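Local coordinates for protein plantacyanin (Spinacia oleracea, PDB 1F56) that probably transfers electrons as a basic blue copper protein of the phytocyanin family, with a single copper ion bound in a cupredoxin beta barrel, at residues A[35-40]-A[47-52]; A[61-66]-A[70-75]. All coordinates share one frame; numbering follows the deposited sequence.

Interaction 1 of 2, residues A[35-40]-A[47-52]; sequences NVVAVN and CSAPRG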
loop_
_atom_site.group_PDB
_atom_site.type_symbol
_atom_site.label_atom_id
_atom_site.label_comp_id
_atom_site.label_asym_id
_atom_site.label_seq_id
_atom_site.Cartn_x
_atom_site.Cartn_y
_atom_site.Cartn_z
ATOM N N ASN A 35 -2.511 -8.988 -0.603
ATOM C CA ASN A 35 -3.636 -8.075 -0.579
ATOM C C ASN A 35 -3.055 -6.704 -0.242
ATOM O O ASN A 35 -1.861 -6.588 0.099
ATOM C CB ASN A 35 -4.708 -8.519 0.430
ATOM C CG ASN A 35 -4.269 -8.391 1.865
ATOM O OD1 ASN A 35 -3.155 -7.968 2.163
ATOM N ND2 ASN A 35 -5.161 -8.759 2.775
ATOM N N VAL A 36 -3.872 -5.662 -0.398
ATOM C CA VAL A 36 -3.461 -4.303 -0.086
ATOM C C VAL A 36 -4.500 -3.736 0.878
ATOM O O VAL A 36 -5.669 -3.634 0.541
ATOM C CB VAL A 36 -3.426 -3.410 -1.334
ATOM C CG1 VAL A 36 -2.911 -2.022 -0.951
ATOM C CG2 VAL A 36 -2.557 -4.059 -2.414
ATOM N N VAL A 37 -4.070 -3.389 2.081
ATOM C CA VAL A 37 -4.979 -2.841 3.072
ATOM C C VAL A 37 -4.537 -1.406 3.366
ATOM O O VAL A 37 -3.363 -1.185 3.677
ATOM C CB VAL A 37 -4.936 -3.677 4.381
ATOM C CG1 VAL A 37 -6.026 -3.196 5.349
ATOM C CG2 VAL A 37 -5.129 -5.172 4.057
ATOM N N ALA A 38 -5.463 -0.450 3.240
ATOM C CA ALA A 38 -5.185 0.959 3.523
ATOM C C ALA A 38 -5.416 1.124 5.013
ATOM O O ALA A 38 -6.534 0.955 5.497
ATOM C CB ALA A 38 -6.145 1.877 2.720
ATOM N N VAL A 39 -4.362 1.465 5.741
ATOM C CA VAL A 39 -4.457 1.577 7.194
ATOM C C VAL A 39 -4.069 2.966 7.684
ATOM O O VAL A 39 -3.740 3.837 6.886
ATOM C CB VAL A 39 -3.519 0.525 7.863
ATOM C CG1 VAL A 39 -3.864 -0.872 7.368
ATOM C CG2 VAL A 39 -2.055 0.825 7.521
ATOM N N ASN A 40 -4.107 3.172 8.999
ATOM C CA ASN A 40 -3.717 4.466 9.562
ATOM C C ASN A 40 -2.276 4.350 10.073
ATOM O O ASN A 40 -1.664 3.280 9.975
ATOM C CB ASN A 40 -4.667 4.873 10.700
ATOM C CG ASN A 40 -4.751 3.830 11.800
ATOM O OD1 ASN A 40 -4.129 2.768 11.731
ATOM N ND2 ASN A 40 -5.530 4.129 12.825
ATOM N N CYS A 47 1.953 -3.137 12.102
ATOM C CA CYS A 47 1.548 -4.137 11.113
ATOM C C CYS A 47 0.186 -4.752 11.395
ATOM O O CYS A 47 0.018 -5.963 11.288
ATOM C CB CYS A 47 2.592 -5.246 11.059
ATOM S SG CYS A 47 3.969 -4.857 9.939
ATOM N N SER A 48 -0.784 -3.917 11.754
ATOM C CA SER A 48 -2.134 -4.392 12.065
ATOM C C SER A 48 -3.180 -3.408 11.565
ATOM O O SER A 48 -3.154 -2.230 11.910
ATOM C CB SER A 48 -2.286 -4.574 13.578
ATOM O OG SER A 48 -1.841 -3.415 14.263
ATOM N N ALA A 49 -4.107 -3.901 10.758
ATOM C CA ALA A 49 -5.145 -3.064 10.187
ATOM C C ALA A 49 -6.210 -2.692 11.207
ATOM O O ALA A 49 -6.683 -3.545 11.964
ATOM C CB ALA A 49 -5.769 -3.776 9.014
ATOM N N PRO A 50 -6.607 -1.408 11.242
ATOM C CA PRO A 50 -7.633 -0.985 12.202
ATOM C C PRO A 50 -9.007 -1.474 11.762
ATOM O O PRO A 50 -9.202 -1.836 10.593
ATOM C CB PRO A 50 -7.506 0.541 12.201
ATOM C CG PRO A 50 -7.044 0.848 10.800
ATOM C CD PRO A 50 -6.036 -0.256 10.523
ATOM N N ARG A 51 -9.958 -1.494 12.687
ATOM C CA ARG A 51 -11.303 -1.968 12.361
ATOM C C ARG A 51 -11.909 -1.198 11.187
ATOM O O ARG A 51 -11.829 0.034 11.119
ATOM C CB ARG A 51 -12.218 -1.856 13.580
ATOM C CG ARG A 51 -12.633 -0.430 13.917
ATOM C CD ARG A 51 -13.277 -0.330 15.294
ATOM N NE ARG A 51 -12.288 -0.458 16.362
ATOM C CZ ARG A 51 -12.575 -0.418 17.660
ATOM N NH1 ARG A 51 -13.830 -0.254 18.060
ATOM N NH2 ARG A 51 -11.607 -0.545 18.560
ATOM N N GLY A 52 -12.505 -1.936 10.252
ATOM C CA GLY A 52 -13.129 -1.306 9.102
ATOM C C GLY A 52 -12.203 -0.920 7.957
ATOM O O GLY A 52 -12.677 -0.435 6.920
#
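The side-chain oxygen of Asn40 accepts a hydrogen bond from the backbone N of Gly43, and the ring of Pro50 packs against the amide that carries it. Asn40 OD1 lies 3.6 Å from Pro50 CG, and Asn40 ND2 stands 4.1 Å from Pro50 CB. Because CB, CG and CD of Pro50 all sit to one side of the Asn40 amide plane, the amide lies by one face over the CG corner of the ring, offset from its middle, while the bond to Gly43 makes Asn40 the N-cap of helix 41-45. With chi1 at 56° the amide tucks between its own backbone N and carbonyl carbon, which puts OD1 at Gly43 N and the amide face over Pro50 CG. With an alanine here, Gly43 N is likely to lose its capping acceptor and Pro50 the amide face packed on it.

Back along strand 36-39 the contact is purely apolar. Pro50 CD rests 3.7 Å from Val39 CB. The methyl of Ala49 fits against two valine branches on the same side of the strand, with Val37 CG1 3.7 Å and Val39 CG1 3.8 Å from Ala49 CB. Setting CG1 of Val37 opposite its backbone N (chi1 -173°) is what turns that branch to the Ala49 methyl. The strand itself is bonded through its backbone to 54-56 and 68-73, and Cys47 ties the start of the returning loop to Cys80 by a disulfide. Segment 47-52 therefore meets the strand through shape and dispersion alone, so directional bonding is supplied by the helix cap, the sheet and the disulfide around the contact.

Interaction 2 of 2, residues A[61-66]-A[70-75]; sequences DRIKLT and NYFICS. With CU1 (copper (I) ion), chain F.
The Phe72 ring is met at its edge, near its plane, by two branched side chains of segment 61-66: Ile63 CG2 is 3.9 Å from Phe72 CE2, and Leu65 CD2 is 4.2 Å from Phe72 CE1. Phe27 also meets this ring, the two planes turned by about 50°. The same Leu65 methyl lies over a face of a second flat group, the Asn70 amide, with CD2 3.8 Å from Asn70 CG.

That amide clasps the backbone of Thr66. Asn70 ND2 donates in the amide plane to Thr66 O at 2.8 Å, nearly straight at 174°, and Thr66 N, tilted somewhat from the carbonyl plane, donates to Asn70 OD1 at 3.0 Å. OD1 also accepts a hydrogen bond from a water 2.9 Å away, which in turn donates to Lys64 O; Thr66 OG1 lies 3.2 Å from Asn70 OD1. Asn70 reaches Thr66 with CG placed opposite its carbonyl carbon (chi1 -68°).

Strands 60-64 and 68-73 belong to different sheets of the cupredoxin barrel, so the hydrophobic edge contacts pack its interior while Asn70 fastens the connection between them. Farther along the second segment, Cys74 SG binds copper at 2.2 Å, with His34, His79 and Met84 as the other residues of the site. Two bonds to one backbone unit use both ends of the buried amide and probably fix its rotation beside an apolar core.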
loop_
_atom_site.group_PDB
_atom_site.type_symbol
_atom_site.label_atom_id
_atom_site.label_comp_id
_atom_site.label_asym_id
_atom_site.label_seq_id
_atom_site.Cartn_x
_atom_site.Cartn_y
_atom_site.Cartn_z
ATOM N N ASP A 61 -4.928 -3.296 -8.239
ATOM C CA ASP A 61 -5.774 -2.380 -7.497
ATOM C C ASP A 61 -5.408 -0.919 -7.744
ATOM O O ASP A 61 -4.253 -0.528 -7.578
ATOM C CB ASP A 61 -5.660 -2.704 -5.998
ATOM C CG ASP A 61 -5.896 -4.177 -5.705
ATOM O OD1 ASP A 61 -6.972 -4.681 -6.090
ATOM O OD2 ASP A 61 -5.018 -4.842 -5.112
ATOM N N ARG A 62 -6.400 -0.126 -8.145
ATOM C CA ARG A 62 -6.213 1.293 -8.408
ATOM C C ARG A 62 -6.661 2.065 -7.183
ATOM O O ARG A 62 -7.830 2.061 -6.832
ATOM C CB ARG A 62 -7.049 1.747 -9.604
ATOM C CG ARG A 62 -6.524 1.280 -10.939
ATOM C CD ARG A 62 -7.383 1.806 -12.072
ATOM N NE ARG A 62 -6.584 2.028 -13.272
ATOM C CZ ARG A 62 -5.872 3.127 -13.502
ATOM N NH1 ARG A 62 -5.865 4.111 -12.613
ATOM N NH2 ARG A 62 -5.153 3.235 -14.613
ATOM N N ILE A 63 -5.724 2.738 -6.539
ATOM C CA ILE A 63 -6.049 3.499 -5.353
ATOM C C ILE A 63 -5.545 4.940 -5.482
ATOM O O ILE A 63 -4.374 5.179 -5.779
ATOM C CB ILE A 63 -5.409 2.841 -4.123
ATOM C CG1 ILE A 63 -5.876 1.384 -4.027
ATOM C CG2 ILE A 63 -5.771 3.621 -2.863
ATOM C CD1 ILE A 63 -5.316 0.640 -2.829
ATOM N N LYS A 64 -6.443 5.897 -5.267
ATOM C CA LYS A 64 -6.086 7.306 -5.332
ATOM C C LYS A 64 -5.526 7.782 -3.991
ATOM O O LYS A 64 -6.026 7.412 -2.936
ATOM C CB LYS A 64 -7.311 8.120 -5.746
ATOM C CG LYS A 64 -7.874 7.651 -7.096
ATOM C CD LYS A 64 -9.032 8.501 -7.576
ATOM C CE LYS A 64 -9.532 8.007 -8.927
ATOM N NZ LYS A 64 -10.749 8.739 -9.386
ATOM N N LEU A 65 -4.466 8.580 -4.040
ATOM C CA LEU A 65 -3.827 9.107 -2.835
ATOM C C LEU A 65 -4.527 10.360 -2.318
ATOM O O LEU A 65 -4.974 11.178 -3.106
ATOM C CB LEU A 65 -2.378 9.458 -3.138
ATOM C CG LEU A 65 -1.474 8.304 -3.575
ATOM C CD1 LEU A 65 -0.042 8.819 -3.780
ATOM C CD2 LEU A 65 -1.515 7.218 -2.506
ATOM N N THR A 66 -4.642 10.504 -1.002
ATOM C CA THR A 66 -5.252 11.709 -0.444
ATOM C C THR A 66 -4.092 12.579 0.039
ATOM O O THR A 66 -2.993 12.071 0.294
ATOM C CB THR A 66 -6.196 11.391 0.751
ATOM O OG1 THR A 66 -5.517 10.542 1.692
ATOM C CG2 THR A 66 -7.463 10.714 0.262
ATOM N N ASN A 70 -0.340 8.380 3.425
ATOM C CA ASN A 70 -1.144 7.262 2.933
ATOM C C ASN A 70 -0.342 6.017 3.281
ATOM O O ASN A 70 0.781 5.851 2.800
ATOM C CB ASN A 70 -1.290 7.348 1.419
ATOM C CG ASN A 70 -2.136 8.541 0.973
ATOM O OD1 ASN A 70 -3.326 8.403 0.700
ATOM N ND2 ASN A 70 -1.518 9.714 0.903
ATOM N N TYR A 71 -0.918 5.142 4.094
ATOM C CA TYR A 71 -0.238 3.926 4.544
ATOM C C TYR A 71 -0.883 2.675 3.980
ATOM O O TYR A 71 -2.110 2.575 3.929
ATOM C CB TYR A 71 -0.291 3.834 6.079
ATOM C CG TYR A 71 0.303 5.012 6.812
ATOM C CD1 TYR A 71 1.686 5.164 6.924
ATOM C CD2 TYR A 71 -0.519 5.990 7.391
ATOM C CE1 TYR A 71 2.245 6.261 7.592
ATOM C CE2 TYR A 71 0.035 7.095 8.065
ATOM C CZ TYR A 71 1.410 7.221 8.157
ATOM O OH TYR A 71 1.955 8.313 8.796
ATOM N N PHE A 72 -0.063 1.711 3.569
ATOM C CA PHE A 72 -0.593 0.461 3.028
ATOM C C PHE A 72 0.238 -0.709 3.537
ATOM O O PHE A 72 1.442 -0.562 3.691
ATOM C CB PHE A 72 -0.536 0.453 1.493
ATOM C CG PHE A 72 -1.257 1.592 0.847
ATOM C CD1 PHE A 72 -0.602 2.799 0.609
ATOM C CD2 PHE A 72 -2.591 1.461 0.458
ATOM C CE1 PHE A 72 -1.264 3.862 -0.016
ATOM C CE2 PHE A 72 -3.253 2.522 -0.164
ATOM C CZ PHE A 72 -2.586 3.719 -0.400
ATOM N N ILE A 73 -0.400 -1.853 3.807
ATOM C CA ILE A 73 0.325 -3.057 4.241
ATOM C C ILE A 73 -0.351 -4.263 3.598
ATOM O O ILE A 73 -1.469 -4.158 3.074
ATOM C CB ILE A 73 0.275 -3.281 5.807
ATOM C CG1 ILE A 73 -1.166 -3.559 6.269
ATOM C CG2 ILE A 73 0.827 -2.061 6.549
ATOM C CD1 ILE A 73 -1.290 -3.881 7.765
ATOM N N CYS A 74 0.340 -5.396 3.591
ATOM C CA CYS A 74 -0.255 -6.640 3.110
ATOM C C CYS A 74 -0.548 -7.251 4.460
ATOM O O CYS A 74 0.310 -7.220 5.337
ATOM C CB CYS A 74 0.745 -7.540 2.390
ATOM S SG CYS A 74 0.008 -9.151 1.987
ATOM N N SER A 75 -1.730 -7.804 4.649
ATOM C CA SER A 75 -2.049 -8.352 5.969
ATOM C C SER A 75 -1.853 -9.869 6.157
ATOM O O SER A 75 -2.044 -10.386 7.257
ATOM C CB SER A 75 -3.487 -7.989 6.323
ATOM O OG SER A 75 -4.351 -8.638 5.412
HETATM CU CU CU1 F . 1.617 -10.153 0.923
HETATM O O HOH W 1 -5.026 6.434 -0.522
#

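How the interactions relate
Strands 36-39 and 68-73 are neighbours in one antiparallel sheet, which makes interactions 1 and 2 adjacent: their centres lie about 9 Å apart. A probable backbone hydrogen bond from Val37 N to Ile73 O, 2.9 Å long, joins them directly. Nearer the metal, Asn35 ND2 stands 2.8 Å from Ser75 OG, probably hydrogen-bonded, and Asn35 OD1 packs 3.3 Å from Cys74 CA, which places Asn35 against the copper-binding cysteine. The Val37 side chain is about 9 Å from the copper ion. Interaction 1 thus packs a surface loop on the outside of this sheet, whereas interaction 2 joins its inner side to the other sheet.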